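Local coordinates for protein fimbrin (Schizosaccharomyces pombe, PDB 1RT8) that binds and crosslinks actin filaments through two actin-binding regions built of calponin-homology domains, serving cell polarity, cytokinesis, mating and spore formation, at residues H118-L121 and G122-Q126; L445-L448 and H449-S453; R501-L504 and H505-S509. All coordinates share one frame; numbering follows the deposited sequence.

Contact 1. Residues H118-L121 and G122-Q126. With SO4 (sulfate ion), chain B.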
# COMPACT_ATOMS: atom_id res chain seq x y z
N HIS A 118 -6.86 15.22 -11.96
CA HIS A 118 -5.99 15.32 -10.79
C HIS A 118 -6.07 14.07 -9.93
O HIS A 118 -5.05 13.55 -9.48
CB HIS A 118 -6.36 16.55 -9.96
CG HIS A 118 -5.91 17.84 -10.56
ND1 HIS A 118 -4.58 18.21 -10.63
CD2 HIS A 118 -6.60 18.84 -11.17
CE1 HIS A 118 -4.47 19.37 -11.25
NE2 HIS A 118 -5.68 19.78 -11.59
N LEU A 119 -7.28 13.59 -9.70
CA LEU A 119 -7.48 12.40 -8.90
C LEU A 119 -6.82 11.19 -9.56
O LEU A 119 -6.08 10.45 -8.92
CB LEU A 119 -8.98 12.16 -8.70
CG LEU A 119 -9.66 13.15 -7.74
CD1 LEU A 119 -11.16 13.12 -7.91
CD2 LEU A 119 -9.26 12.81 -6.32
N ILE A 120 -7.07 10.99 -10.85
CA ILE A 120 -6.47 9.87 -11.56
C ILE A 120 -4.94 9.95 -11.58
O ILE A 120 -4.25 8.98 -11.25
CB ILE A 120 -6.99 9.80 -13.02
CG1 ILE A 120 -8.39 9.18 -13.03
CG2 ILE A 120 -6.02 8.99 -13.89
CD1 ILE A 120 -9.03 9.13 -14.41
N LEU A 121 -4.39 11.10 -11.96
CA LEU A 121 -2.94 11.25 -12.00
C LEU A 121 -2.37 11.11 -10.59
O LEU A 121 -1.26 10.62 -10.40
CB LEU A 121 -2.55 12.60 -12.62
CG LEU A 121 -1.15 12.64 -13.25
CD1 LEU A 121 -1.03 11.52 -14.29
CD2 LEU A 121 -0.90 13.99 -13.90
N GLY A 122 -3.15 11.55 -9.60
CA GLY A 122 -2.71 11.44 -8.22
C GLY A 122 -2.58 9.97 -7.85
O GLY A 122 -1.60 9.56 -7.22
N LEU A 123 -3.57 9.18 -8.24
CA LEU A 123 -3.58 7.75 -7.96
C LEU A 123 -2.50 7.04 -8.78
O LEU A 123 -1.88 6.07 -8.32
CB LEU A 123 -4.96 7.18 -8.29
CG LEU A 123 -5.17 5.68 -8.18
CD1 LEU A 123 -4.79 5.17 -6.79
CD2 LEU A 123 -6.62 5.37 -8.48
N VAL A 124 -2.27 7.52 -10.00
CA VAL A 124 -1.24 6.93 -10.85
C VAL A 124 0.12 7.04 -10.18
O VAL A 124 0.89 6.07 -10.12
CB VAL A 124 -1.20 7.62 -12.24
CG1 VAL A 124 0.15 7.39 -12.92
CG2 VAL A 124 -2.31 7.06 -13.11
N TRP A 125 0.42 8.23 -9.67
CA TRP A 125 1.69 8.46 -9.01
C TRP A 125 1.83 7.58 -7.76
O TRP A 125 2.89 6.98 -7.54
CB TRP A 125 1.85 9.95 -8.63
CG TRP A 125 2.96 10.20 -7.66
CD1 TRP A 125 2.85 10.76 -6.42
CD2 TRP A 125 4.34 9.83 -7.81
NE1 TRP A 125 4.07 10.75 -5.79
CE2 TRP A 125 5.00 10.19 -6.62
CE3 TRP A 125 5.08 9.22 -8.83
CZ2 TRP A 125 6.37 9.96 -6.42
CZ3 TRP A 125 6.44 9.00 -8.63
CH2 TRP A 125 7.07 9.37 -7.43
N GLN A 126 0.76 7.48 -6.97
CA GLN A 126 0.85 6.65 -5.77
C GLN A 126 1.16 5.21 -6.15
O GLN A 126 1.98 4.55 -5.49
CB GLN A 126 -0.46 6.71 -4.96
CG GLN A 126 -0.74 8.06 -4.29
CD GLN A 126 0.35 8.48 -3.30
OE1 GLN A 126 0.80 7.68 -2.47
NE2 GLN A 126 0.78 9.73 -3.39
S SO4 B . -10.22 17.29 -12.06
O1 SO4 B . -10.01 17.23 -13.66
O2 SO4 B . -9.53 16.13 -11.53
O3 SO4 B . -9.76 18.42 -11.59
O4 SO4 B . -11.65 17.10 -11.92
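His118 and Gly122 meet through their backbones, Gly122 N donating to His118 O at 2.8 Å in a rather bent bond of 140°. The same one-turn step recurs from Leu123 N to Leu119 O, from Val124 N to Ile120 O and from Trp125 N to Leu121 O, the last being 3.0 Å long and straighter at 163°. Side chains fill in around these carbonyls. Val124 has CG1 anti to its backbone N (chi1 159°), which lays the other branch, CG2, beside that nitrogen and 3.3 Å from Ile120 O. From there Val124 CG2 faces the methyl branch Ile120 CG2 at 4.3 Å, an apolar touch between two beta-branched residues one turn apart. Leu121 reaches the same valine from another direction, its CD1 lying 4.4 Å from Val124 CB.

The turn belongs to helix 117-131 of the first calponin-homology domain, an all-helical fold, and most of the residues touching here are buried. Aliphatic residues suit the inward face: Ile120 packs on Phe44 and Phe45 of helix 43-47, while Leu121 and Val124 both rest on Phe17 of helix 11-25.

At the N-terminal end a sulfate, probably from the crystallisation liquor, accepts a hydrogen bond from His118 N through O2 at 2.9 Å and is also held by Glu117 N. First-turn amides have no earlier helical carbonyl to donate to, and the helix dipole would favour an anion here. The imidazole of the exposed His118 turns its edge toward the ion, SO4 O3 lying in the ring plane 3.2 Å from His118 CD2. Farther along, Trp125 carries its indole away from the turn to a cation-pi contact with Lys249, a residue of the second calponin-homology domain.

Contact 2. Residues L445-L448 and H449-S453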
# COMPACT_ATOMS: atom_id res chain seq x y z
N LEU A 445 -14.77 -18.66 -1.37
CA LEU A 445 -15.35 -18.47 -2.69
C LEU A 445 -16.86 -18.83 -2.63
O LEU A 445 -17.68 -18.19 -3.28
CB LEU A 445 -14.61 -19.31 -3.74
CG LEU A 445 -13.20 -18.81 -4.05
CD1 LEU A 445 -12.44 -19.83 -4.87
CD2 LEU A 445 -13.28 -17.48 -4.81
N ASP A 446 -17.21 -19.84 -1.83
CA ASP A 446 -18.62 -20.22 -1.67
C ASP A 446 -19.41 -19.11 -0.96
O ASP A 446 -20.58 -18.86 -1.28
CB ASP A 446 -18.77 -21.50 -0.84
CG ASP A 446 -18.42 -22.75 -1.63
OD1 ASP A 446 -18.35 -22.67 -2.87
OD2 ASP A 446 -18.22 -23.80 -0.99
N VAL A 447 -18.78 -18.47 0.02
CA VAL A 447 -19.44 -17.38 0.74
C VAL A 447 -19.77 -16.28 -0.27
O VAL A 447 -20.88 -15.76 -0.32
CB VAL A 447 -18.53 -16.78 1.82
CG1 VAL A 447 -19.20 -15.58 2.46
CG2 VAL A 447 -18.22 -17.84 2.88
N LEU A 448 -18.78 -15.94 -1.10
CA LEU A 448 -18.94 -14.90 -2.11
C LEU A 448 -20.01 -15.30 -3.12
O LEU A 448 -20.74 -14.45 -3.65
CB LEU A 448 -17.60 -14.65 -2.80
CG LEU A 448 -16.54 -13.94 -1.94
CD1 LEU A 448 -15.14 -14.17 -2.48
CD2 LEU A 448 -16.85 -12.46 -1.92
N HIS A 449 -20.08 -16.60 -3.40
CA HIS A 449 -21.05 -17.12 -4.34
C HIS A 449 -22.44 -16.95 -3.75
O HIS A 449 -23.42 -16.75 -4.47
CB HIS A 449 -20.77 -18.61 -4.62
CG HIS A 449 -21.78 -19.24 -5.53
ND1 HIS A 449 -22.87 -19.95 -5.05
CD2 HIS A 449 -21.92 -19.21 -6.87
CE1 HIS A 449 -23.63 -20.32 -6.07
NE2 HIS A 449 -23.07 -19.88 -7.18
N GLY A 450 -22.53 -17.02 -2.43
CA GLY A 450 -23.82 -16.84 -1.79
C GLY A 450 -24.26 -15.38 -1.84
O GLY A 450 -25.46 -15.09 -1.90
N ILE A 451 -23.30 -14.46 -1.80
CA ILE A 451 -23.60 -13.03 -1.82
C ILE A 451 -24.00 -12.57 -3.22
O ILE A 451 -24.95 -11.81 -3.38
CB ILE A 451 -22.38 -12.22 -1.35
CG1 ILE A 451 -22.06 -12.57 0.10
CG2 ILE A 451 -22.65 -10.72 -1.46
CD1 ILE A 451 -20.82 -11.86 0.62
N LYS A 452 -23.26 -13.05 -4.21
CA LYS A 452 -23.51 -12.72 -5.61
C LYS A 452 -23.05 -13.92 -6.43
O LYS A 452 -21.86 -14.04 -6.76
CB LYS A 452 -22.72 -11.47 -5.99
CG LYS A 452 -22.92 -11.01 -7.42
CD LYS A 452 -24.32 -10.44 -7.65
CE LYS A 452 -24.46 -9.95 -9.09
NZ LYS A 452 -25.76 -9.30 -9.36
N SER A 453 -23.98 -14.81 -6.77
CA SER A 453 -23.63 -16.01 -7.51
C SER A 453 -22.95 -15.73 -8.84
O SER A 453 -22.03 -16.45 -9.22
CB SER A 453 -24.88 -16.86 -7.75
OG SER A 453 -25.84 -16.14 -8.49
O HOH W 1 -22.51 -20.73 -2.34
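Leu448 O receives Lys452 N at 2.9 Å in a nearly straight bond of 165°, which closes the final turn of helix 442-451. Lys452 is the first residue to leave helical backbone angles, yet its amide still completes the pattern. The bonds just before it are more bent: Ile451 N gives one to Val447 O at 3.1 Å and a weak second one to Leu448 O, while Gly450 N divides itself between Asp446 O at 2.9 Å and, weakly, Val447 O. Such three-residue steps beside four-residue ones are a common feature of helix C-termini.

Asp446 O has a further partner, a water that also bonds to His449 ND1 at 2.8 Å. A first torsion of 177° turns the imidazole away from the backbone N and beside the carbonyl carbon, and the water meets the ring at its edge, in plane. Histidine suits the place because it offers a ring nitrogen for the water-mediated link to the backbone, while the ring also meets that of Tyr458, the planes about 55° apart. The carboxylate of Asp446 turns elsewhere, OD1 binding Tyr458 OH and Lys426 N, and OD2 binding Gly427 N, so both oxygens of this buried carboxylate are hydrogen-bonded.

Ile451 runs back alongside Val447, its CG1 coming to 3.4 Å from Val447 O and its CD1 to 4.5 Å from Val447 CG1. Both are beta-branched and pack against other helices of this calponin-homology domain, the fourth in the chain. Leu445 and Leu448 press on helix 467-483 through Ala477, Val447 and Ile451 share Met420 of helix 410-421, and Val447, Leu448 and Ile451 all rest on Leu510 of helix 500-511.

Contact 3. Residues R501-L504 and H505-S509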
# COMPACT_ATOMS: atom_id res chain seq x y z
N ARG A 501 -7.94 -14.59 13.27
CA ARG A 501 -8.34 -13.19 13.33
C ARG A 501 -8.40 -12.56 11.94
O ARG A 501 -9.24 -11.69 11.68
CB ARG A 501 -7.37 -12.38 14.18
CG ARG A 501 -7.33 -12.80 15.63
CD ARG A 501 -6.27 -12.02 16.34
NE ARG A 501 -6.32 -12.24 17.77
CZ ARG A 501 -5.37 -11.83 18.62
NH1 ARG A 501 -4.30 -11.20 18.16
NH2 ARG A 501 -5.51 -12.06 19.92
N LEU A 502 -7.51 -12.99 11.06
CA LEU A 502 -7.48 -12.42 9.73
C LEU A 502 -8.63 -12.97 8.90
O LEU A 502 -9.18 -12.27 8.05
CB LEU A 502 -6.12 -12.68 9.07
CG LEU A 502 -4.94 -12.18 9.93
CD1 LEU A 502 -3.62 -12.29 9.16
CD2 LEU A 502 -5.17 -10.73 10.34
N VAL A 503 -9.01 -14.22 9.16
CA VAL A 503 -10.14 -14.80 8.44
C VAL A 503 -11.40 -14.05 8.88
O VAL A 503 -12.25 -13.72 8.06
CB VAL A 503 -10.33 -16.30 8.75
CG1 VAL A 503 -11.70 -16.77 8.24
CG2 VAL A 503 -9.21 -17.12 8.09
N LEU A 504 -11.52 -13.77 10.17
CA LEU A 504 -12.70 -13.07 10.67
C LEU A 504 -12.79 -11.67 10.08
O LEU A 504 -13.88 -11.21 9.73
CB LEU A 504 -12.71 -13.05 12.21
CG LEU A 504 -14.00 -12.55 12.89
CD1 LEU A 504 -14.11 -13.09 14.32
CD2 LEU A 504 -14.01 -11.04 12.88
N HIS A 505 -11.65 -10.98 9.96
CA HIS A 505 -11.62 -9.63 9.37
C HIS A 505 -12.18 -9.68 7.94
O HIS A 505 -12.96 -8.82 7.54
CB HIS A 505 -10.18 -9.10 9.35
CG HIS A 505 -9.97 -7.91 8.45
ND1 HIS A 505 -9.37 -8.01 7.21
CD2 HIS A 505 -10.27 -6.60 8.61
CE1 HIS A 505 -9.30 -6.82 6.65
NE2 HIS A 505 -9.84 -5.94 7.49
N PHE A 506 -11.78 -10.69 7.19
CA PHE A 506 -12.23 -10.86 5.81
C PHE A 506 -13.75 -11.06 5.76
O PHE A 506 -14.45 -10.39 5.01
CB PHE A 506 -11.52 -12.08 5.20
CG PHE A 506 -11.98 -12.42 3.81
CD1 PHE A 506 -11.55 -11.68 2.72
CD2 PHE A 506 -12.85 -13.49 3.60
CE1 PHE A 506 -11.97 -12.00 1.43
CE2 PHE A 506 -13.28 -13.82 2.32
CZ PHE A 506 -12.84 -13.07 1.23
N ILE A 507 -14.25 -11.99 6.57
CA ILE A 507 -15.68 -12.27 6.61
C ILE A 507 -16.46 -11.03 7.04
O ILE A 507 -17.51 -10.71 6.48
CB ILE A 507 -15.99 -13.44 7.57
CG1 ILE A 507 -15.36 -14.72 7.05
CG2 ILE A 507 -17.50 -13.63 7.71
CD1 ILE A 507 -15.82 -15.11 5.65
N GLY A 508 -15.93 -10.33 8.03
CA GLY A 508 -16.60 -9.13 8.49
C GLY A 508 -16.70 -8.09 7.39
O GLY A 508 -17.68 -7.35 7.30
N SER A 509 -15.68 -8.03 6.53
CA SER A 509 -15.70 -7.06 5.45
C SER A 509 -16.79 -7.44 4.45
O SER A 509 -17.40 -6.57 3.83
CB SER A 509 -14.34 -7.01 4.75
OG SER A 509 -14.21 -8.07 3.80
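Val503 and Ile507 face each other one turn apart on helix 500-511, the C-terminal helix of the fourth calponin-homology domain. Ile507 N donates to Val503 O at 3.0 Å in a bond of 170°. Ile507 CG1 also comes within 3.4 Å of that oxygen and lies 4.4 Å from Val503 CG1, put there by a first torsion of -65° that swings it alongside the backbone nitrogen. Gly508 N to Leu504 O, at 2.8 Å, continues the helical pattern.

His505 keeps only its CB near the preceding turn, 3.6 Å from Leu502 O, while its ring leads away from it with that carbonyl off its edge, near the ring plane. Beyond the helix, His505 packs on Met390, and Leu504 spreads over Trp387, Arg391 and Ile394, all of helix 379-397 in the third domain. Arg501 makes a cation-pi contact with the same Trp387, its long, extended side chain carrying the guanidinium away from its own helix to that ring. Phe506 instead brings its ring to Ile488 and Ile490 within its own domain. Its carbonyl is used by a small polar side chain that folds back on the helix: Ser509 OG donates to Phe506 O at 2.6 Å.

How the contacts relate
Followed from the N terminus, contact 1 comes first, in the first actin-binding region, and contacts 2 and 3 follow in the second. Each joins consecutive residues within a single helix, so none closes a loop, and the three succeed one another without nesting or crossing. Contacts 1 and 3 lie on opposite sides of the chain's centre, their own centres about 29 Å apart. Contacts 2 and 3 share one calponin-homology domain and come within about 5 Å at their nearest atoms without touching. Residues 118-126 reach the second calponin-homology domain and residues 501-509 the third, whereas contact 2 packs on the helix that carries contact 3.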